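Local coordinates for large ribosomal subunit protein uL10 (Thermotoga maritima, PDB 1ZAV) that forms part of the ribosomal stalk, binding large-subunit rRNA and L7/L12 dimers and taking part in the ribosome's interaction with GTP-bound translation factors, at residues L41-F55 with V94-K107. Residues are numbered along the deposited sequence; the frame is centred on the assembly and turned at random.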
loop_
_atom_site.group_PDB
_atom_site.type_symbol
_atom_site.label_atom_id
_atom_site.label_comp_id
_atom_site.label_asym_id
_atom_site.label_seq_id
_atom_site.Cartn_x
_atom_site.Cartn_y
_atom_site.Cartn_z
ATOM N N LEU A 41 19.833 19.712 18.424
ATOM C CA LEU A 41 18.795 18.694 18.296
ATOM C C LEU A 41 17.538 19.149 19.037
ATOM O O LEU A 41 16.425 19.020 18.528
ATOM C CB LEU A 41 19.274 17.350 18.860
ATOM C CG LEU A 41 18.278 16.182 18.951
ATOM C CD1 LEU A 41 17.635 15.852 17.594
ATOM C CD2 LEU A 41 19.023 14.970 19.480
ATOM N N ARG A 42 17.717 19.681 20.242
ATOM C CA ARG A 42 16.575 20.140 21.027
ATOM C C ARG A 42 15.849 21.279 20.340
ATOM O O ARG A 42 14.629 21.387 20.427
ATOM C CB ARG A 42 17.021 20.572 22.424
ATOM C CG ARG A 42 17.268 19.397 23.347
ATOM C CD ARG A 42 17.798 19.843 24.689
ATOM N NE ARG A 42 17.901 18.713 25.609
ATOM C CZ ARG A 42 18.557 18.740 26.763
ATOM N NH1 ARG A 42 19.182 19.848 27.157
ATOM N NH2 ARG A 42 18.580 17.654 27.529
ATOM N N SER A 43 16.606 22.127 19.651
ATOM C CA SER A 43 16.021 23.252 18.937
ATOM C C SER A 43 15.194 22.743 17.758
ATOM O O SER A 43 14.090 23.230 17.517
ATOM C CB SER A 43 17.121 24.191 18.438
ATOM O OG SER A 43 17.867 24.723 19.528
ATOM N N ARG A 44 15.725 21.760 17.030
ATOM C CA ARG A 44 15.001 21.200 15.891
ATOM C C ARG A 44 13.713 20.544 16.372
ATOM O O ARG A 44 12.679 20.610 15.704
ATOM C CB ARG A 44 15.865 20.177 15.141
ATOM C CG ARG A 44 17.091 20.775 14.424
ATOM C CD ARG A 44 17.788 19.743 13.527
ATOM N NE ARG A 44 19.125 20.173 13.099
ATOM C CZ ARG A 44 19.923 19.469 12.300
ATOM N NH1 ARG A 44 19.525 18.296 11.824
ATOM N NH2 ARG A 44 21.129 19.924 11.989
ATOM N N LEU A 45 13.772 19.909 17.541
ATOM C CA LEU A 45 12.592 19.267 18.093
ATOM C C LEU A 45 11.546 20.298 18.507
ATOM O O LEU A 45 10.380 20.174 18.164
ATOM C CB LEU A 45 12.976 18.402 19.299
ATOM C CG LEU A 45 13.725 17.115 18.923
ATOM C CD1 LEU A 45 14.289 16.433 20.162
ATOM C CD2 LEU A 45 12.760 16.184 18.174
ATOM N N ARG A 46 11.977 21.316 19.239
ATOM C CA ARG A 46 11.077 22.356 19.724
ATOM C C ARG A 46 10.364 23.107 18.604
ATOM O O ARG A 46 9.170 23.408 18.699
ATOM C CB ARG A 46 11.860 23.334 20.601
ATOM C CG ARG A 46 11.030 24.470 21.158
ATOM C CD ARG A 46 11.902 25.436 21.949
ATOM N NE ARG A 46 12.439 24.835 23.168
ATOM C CZ ARG A 46 11.693 24.434 24.193
ATOM N NH1 ARG A 46 10.372 24.566 24.141
ATOM N NH2 ARG A 46 12.264 23.907 25.272
ATOM N N GLU A 47 11.107 23.412 17.547
ATOM C CA GLU A 47 10.573 24.109 16.387
ATOM C C GLU A 47 9.341 23.388 15.846
ATOM O O GLU A 47 8.454 24.008 15.263
ATOM C CB GLU A 47 11.648 24.176 15.306
ATOM C CG GLU A 47 11.148 24.504 13.914
ATOM C CD GLU A 47 12.259 24.430 12.877
ATOM O OE1 GLU A 47 13.165 25.292 12.913
ATOM O OE2 GLU A 47 12.232 23.503 12.034
ATOM N N LYS A 48 9.287 22.076 16.053
ATOM C CA LYS A 48 8.176 21.268 15.574
ATOM C C LYS A 48 7.216 20.829 16.670
ATOM O O LYS A 48 6.025 20.652 16.419
ATOM C CB LYS A 48 8.705 20.015 14.861
ATOM C CG LYS A 48 9.528 20.289 13.607
ATOM C CD LYS A 48 8.677 20.892 12.502
ATOM C CE LYS A 48 9.476 21.068 11.225
ATOM N NZ LYS A 48 8.594 21.494 10.109
ATOM N N TYR A 49 7.721 20.650 17.885
ATOM C CA TYR A 49 6.866 20.187 18.976
ATOM C C TYR A 49 6.673 21.167 20.135
ATOM O O TYR A 49 5.800 20.964 20.981
ATOM C CB TYR A 49 7.427 18.871 19.539
ATOM C CG TYR A 49 7.230 17.658 18.641
ATOM C CD1 TYR A 49 6.131 16.807 18.811
ATOM C CD2 TYR A 49 8.144 17.359 17.628
ATOM C CE1 TYR A 49 5.951 15.682 17.990
ATOM C CE2 TYR A 49 7.971 16.242 16.800
ATOM C CZ TYR A 49 6.876 15.408 16.988
ATOM O OH TYR A 49 6.709 14.304 16.168
ATOM N N GLY A 50 7.475 22.220 20.187
ATOM C CA GLY A 50 7.356 23.133 21.315
ATOM C C GLY A 50 7.839 22.372 22.545
ATOM O O GLY A 50 8.984 21.929 22.589
ATOM N N ASP A 51 6.977 22.203 23.541
ATOM C CA ASP A 51 7.353 21.467 24.743
ATOM C C ASP A 51 6.786 20.044 24.704
ATOM O O ASP A 51 6.821 19.333 25.713
ATOM C CB ASP A 51 6.812 22.169 26.001
ATOM C CG ASP A 51 7.434 23.532 26.231
ATOM O OD1 ASP A 51 8.681 23.618 26.300
ATOM O OD2 ASP A 51 6.672 24.518 26.351
ATOM N N GLY A 52 6.260 19.649 23.543
ATOM C CA GLY A 52 5.644 18.342 23.383
ATOM C C GLY A 52 6.609 17.195 23.197
ATOM O O GLY A 52 6.205 16.038 23.127
ATOM N N ALA A 53 7.890 17.517 23.108
ATOM C CA ALA A 53 8.914 16.497 22.942
ATOM C C ALA A 53 10.126 16.876 23.774
ATOM O O ALA A 53 10.423 18.063 23.952
ATOM C CB ALA A 53 9.302 16.373 21.465
ATOM N N ARG A 54 10.824 15.865 24.277
ATOM C CA ARG A 54 12.016 16.072 25.085
ATOM C C ARG A 54 13.096 15.082 24.691
ATOM O O ARG A 54 12.785 13.986 24.243
ATOM C CB ARG A 54 11.692 15.865 26.570
ATOM C CG ARG A 54 10.794 16.923 27.153
ATOM C CD ARG A 54 11.491 18.267 27.066
ATOM N NE ARG A 54 10.614 19.373 27.416
ATOM C CZ ARG A 54 10.087 19.558 28.619
ATOM N NH1 ARG A 54 10.350 18.699 29.600
ATOM N NH2 ARG A 54 9.309 20.609 28.841
ATOM N N PHE A 55 14.356 15.486 24.837
ATOM C CA PHE A 55 15.493 14.613 24.563
ATOM C C PHE A 55 16.422 14.784 25.755
ATOM O O PHE A 55 17.043 15.837 25.918
ATOM C CB PHE A 55 16.248 15.001 23.277
ATOM C CG PHE A 55 17.329 14.018 22.906
ATOM C CD1 PHE A 55 16.995 12.724 22.504
ATOM C CD2 PHE A 55 18.677 14.360 23.014
ATOM C CE1 PHE A 55 17.988 11.780 22.219
ATOM C CE2 PHE A 55 19.680 13.428 22.732
ATOM C CZ PHE A 55 19.334 12.128 22.333
ATOM N N VAL A 94 5.669 10.680 14.889
ATOM C CA VAL A 94 6.503 10.349 13.738
ATOM C C VAL A 94 7.555 11.385 13.364
ATOM O O VAL A 94 8.699 11.028 13.083
ATOM C CB VAL A 94 5.630 10.023 12.508
ATOM C CG1 VAL A 94 6.504 9.845 11.264
ATOM C CG2 VAL A 94 4.844 8.736 12.777
ATOM N N GLU A 95 7.186 12.663 13.380
ATOM C CA GLU A 95 8.129 13.715 13.020
ATOM C C GLU A 95 9.380 13.783 13.918
ATOM O O GLU A 95 10.442 14.208 13.475
ATOM C CB GLU A 95 7.420 15.072 13.023
ATOM C CG GLU A 95 8.347 16.251 12.760
ATOM C CD GLU A 95 8.905 16.256 11.347
ATOM O OE1 GLU A 95 9.844 17.039 11.082
ATOM O OE2 GLU A 95 8.400 15.486 10.503
ATOM N N ALA A 96 9.256 13.381 15.181
ATOM C CA ALA A 96 10.405 13.419 16.083
ATOM C C ALA A 96 11.418 12.348 15.689
ATOM O O ALA A 96 12.628 12.550 15.804
ATOM C CB ALA A 96 9.958 13.211 17.538
ATOM N N VAL A 97 10.928 11.201 15.240
ATOM C CA VAL A 97 11.838 10.141 14.821
ATOM C C VAL A 97 12.636 10.656 13.610
ATOM O O VAL A 97 13.860 10.525 13.555
ATOM C CB VAL A 97 11.072 8.862 14.452
ATOM C CG1 VAL A 97 12.066 7.755 14.066
ATOM C CG2 VAL A 97 10.201 8.407 15.643
ATOM N N LYS A 98 11.940 11.267 12.658
ATOM C CA LYS A 98 12.595 11.814 11.465
ATOM C C LYS A 98 13.651 12.846 11.832
ATOM O O LYS A 98 14.740 12.878 11.250
ATOM C CB LYS A 98 11.569 12.473 10.542
ATOM C CG LYS A 98 12.176 13.002 9.239
ATOM C CD LYS A 98 11.244 13.970 8.526
ATOM C CE LYS A 98 9.836 13.405 8.377
ATOM N NZ LYS A 98 9.795 12.155 7.564
ATOM N N ILE A 99 13.316 13.709 12.791
ATOM C CA ILE A 99 14.238 14.743 13.231
ATOM C C ILE A 99 15.540 14.179 13.803
ATOM O O ILE A 99 16.626 14.633 13.446
ATOM C CB ILE A 99 13.568 15.688 14.288
ATOM C CG1 ILE A 99 12.472 16.520 13.612
ATOM C CG2 ILE A 99 14.610 16.624 14.915
ATOM C CD1 ILE A 99 11.630 17.352 14.568
ATOM N N ILE A 100 15.451 13.187 14.685
ATOM C CA ILE A 100 16.668 12.654 15.271
ATOM C C ILE A 100 17.415 11.758 14.287
ATOM O O ILE A 100 18.637 11.629 14.354
ATOM C CB ILE A 100 16.380 11.876 16.578
ATOM C CG1 ILE A 100 17.690 11.647 17.341
ATOM C CG2 ILE A 100 15.699 10.564 16.258
ATOM C CD1 ILE A 100 17.504 11.000 18.705
ATOM N N TYR A 101 16.677 11.142 13.374
ATOM C CA TYR A 101 17.291 10.284 12.360
ATOM C C TYR A 101 18.172 11.164 11.456
ATOM O O TYR A 101 19.336 10.854 11.210
ATOM C CB TYR A 101 16.213 9.608 11.506
ATOM C CG TYR A 101 16.762 8.682 10.435
ATOM C CD1 TYR A 101 17.224 7.406 10.759
ATOM C CD2 TYR A 101 16.827 9.088 9.099
ATOM C CE1 TYR A 101 17.738 6.550 9.775
ATOM C CE2 TYR A 101 17.340 8.245 8.109
ATOM C CZ TYR A 101 17.792 6.978 8.455
ATOM O OH TYR A 101 18.295 6.141 7.482
ATOM N N ASN A 102 17.612 12.270 10.981
ATOM C CA ASN A 102 18.350 13.186 10.111
ATOM C C ASN A 102 19.444 13.958 10.852
ATOM O O ASN A 102 20.384 14.463 10.234
ATOM C CB ASN A 102 17.376 14.159 9.438
ATOM C CG ASN A 102 16.478 13.474 8.415
ATOM O OD1 ASN A 102 15.396 13.968 8.092
ATOM N ND2 ASN A 102 16.930 12.333 7.897
ATOM N N PHE A 103 19.331 14.054 12.177
ATOM C CA PHE A 103 20.339 14.758 12.956
ATOM C C PHE A 103 21.590 13.893 13.026
ATOM O O PHE A 103 22.705 14.381 12.812
ATOM C CB PHE A 103 19.834 15.044 14.378
ATOM C CG PHE A 103 20.829 15.777 15.237
ATOM C CD1 PHE A 103 20.988 17.154 15.124
ATOM C CD2 PHE A 103 21.611 15.087 16.155
ATOM C CE1 PHE A 103 21.914 17.832 15.908
ATOM C CE2 PHE A 103 22.541 15.747 16.943
ATOM C CZ PHE A 103 22.694 17.128 16.824
ATOM N N TYR A 104 21.403 12.611 13.339
ATOM C CA TYR A 104 22.522 11.681 13.425
ATOM C C TYR A 104 23.200 11.599 12.060
ATOM O O TYR A 104 24.418 11.468 11.973
ATOM C CB TYR A 104 22.042 10.290 13.855
ATOM C CG TYR A 104 22.058 10.082 15.356
ATOM C CD1 TYR A 104 21.361 10.941 16.208
ATOM C CD2 TYR A 104 22.807 9.052 15.929
ATOM C CE1 TYR A 104 21.415 10.786 17.603
ATOM C CE2 TYR A 104 22.866 8.883 17.315
ATOM C CZ TYR A 104 22.170 9.757 18.144
ATOM O OH TYR A 104 22.245 9.608 19.510
ATOM N N LYS A 105 22.401 11.682 11.003
ATOM C CA LYS A 105 22.934 11.633 9.644
ATOM C C LYS A 105 23.775 12.867 9.342
ATOM O O LYS A 105 24.885 12.755 8.820
ATOM C CB LYS A 105 21.799 11.515 8.625
ATOM C CG LYS A 105 21.405 10.081 8.312
ATOM C CD LYS A 105 20.233 10.018 7.342
ATOM C CE LYS A 105 20.531 10.741 6.038
ATOM N NZ LYS A 105 19.357 10.710 5.120
ATOM N N ASP A 106 23.245 14.040 9.674
ATOM C CA ASP A 106 23.958 15.296 9.453
ATOM C C ASP A 106 25.289 15.286 10.205
ATOM O O ASP A 106 26.276 15.870 9.756
ATOM C CB ASP A 106 23.120 16.481 9.943
ATOM C CG ASP A 106 21.816 16.626 9.193
ATOM O OD1 ASP A 106 21.012 17.506 9.568
ATOM O OD2 ASP A 106 21.592 15.866 8.229
ATOM N N LYS A 107 25.310 14.625 11.358
ATOM C CA LYS A 107 26.517 14.551 12.168
ATOM C C LYS A 107 27.391 13.370 11.777
ATOM O O LYS A 107 28.460 13.161 12.348
ATOM C CB LYS A 107 26.152 14.473 13.654
ATOM C CG LYS A 107 26.146 15.828 14.346
ATOM C CD LYS A 107 25.281 16.828 13.595
ATOM C CE LYS A 107 25.610 18.247 14.008
ATOM N NZ LYS A 107 24.823 19.252 13.240
HETATM O O HOH W 1 17.041 16.534 11.917
#
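Leu41 and Phe103, their CA atoms 6.8 Å apart, with Leu45 opposite Ala96 further along, set the register of two nearly antiparallel helices, 41-49 and 94-106. The segment axes approach to 9.9 Å with 154° between their directions, close enough for interlocking side chains. Ile99 enters as a knob among Leu41, Arg44, Leu45 and Lys48: its CG2 lies 3.8 Å from Leu45 CD2, while its CD1 reaches Lys48 CG. Leu41 CB sits almost on the normal of the Phe103 ring, 3.9 Å from the centroid, a CH-pi contact. Extended from CG to NE, Arg44 carries its guanidinium along helix 94-106, where NH1 bonds Asp106 OD1 at 2.8 Å (N-H...O angle 151°) in a salt bridge. Phe103 CD1 stands over one guanidinium face, the two planes 77° apart, and a water links NH1 to Ile99 O. A methionine in place of Arg44 would probably leave Asp106 without this salt-bridge partner and the water without its NH1 donor. Tyr49 OH takes a weak bond from Ala96 N, 2.9 Å away, and is hydrogen-bonded to Asp92 O. Beneath the helix pair, Phe55 of strand 53-58 meets Ile100 CD1 through CE1 at 3.6 Å. Leu41 CD2 lies 3.6 Å above the Phe55 ring plane, offset rimward. Phe55 and Ile100 both pack on Leu86 of strand 83-88, and Ala96 rests on Leu24 of strand 24-28, seating both helices against the antiparallel sheet.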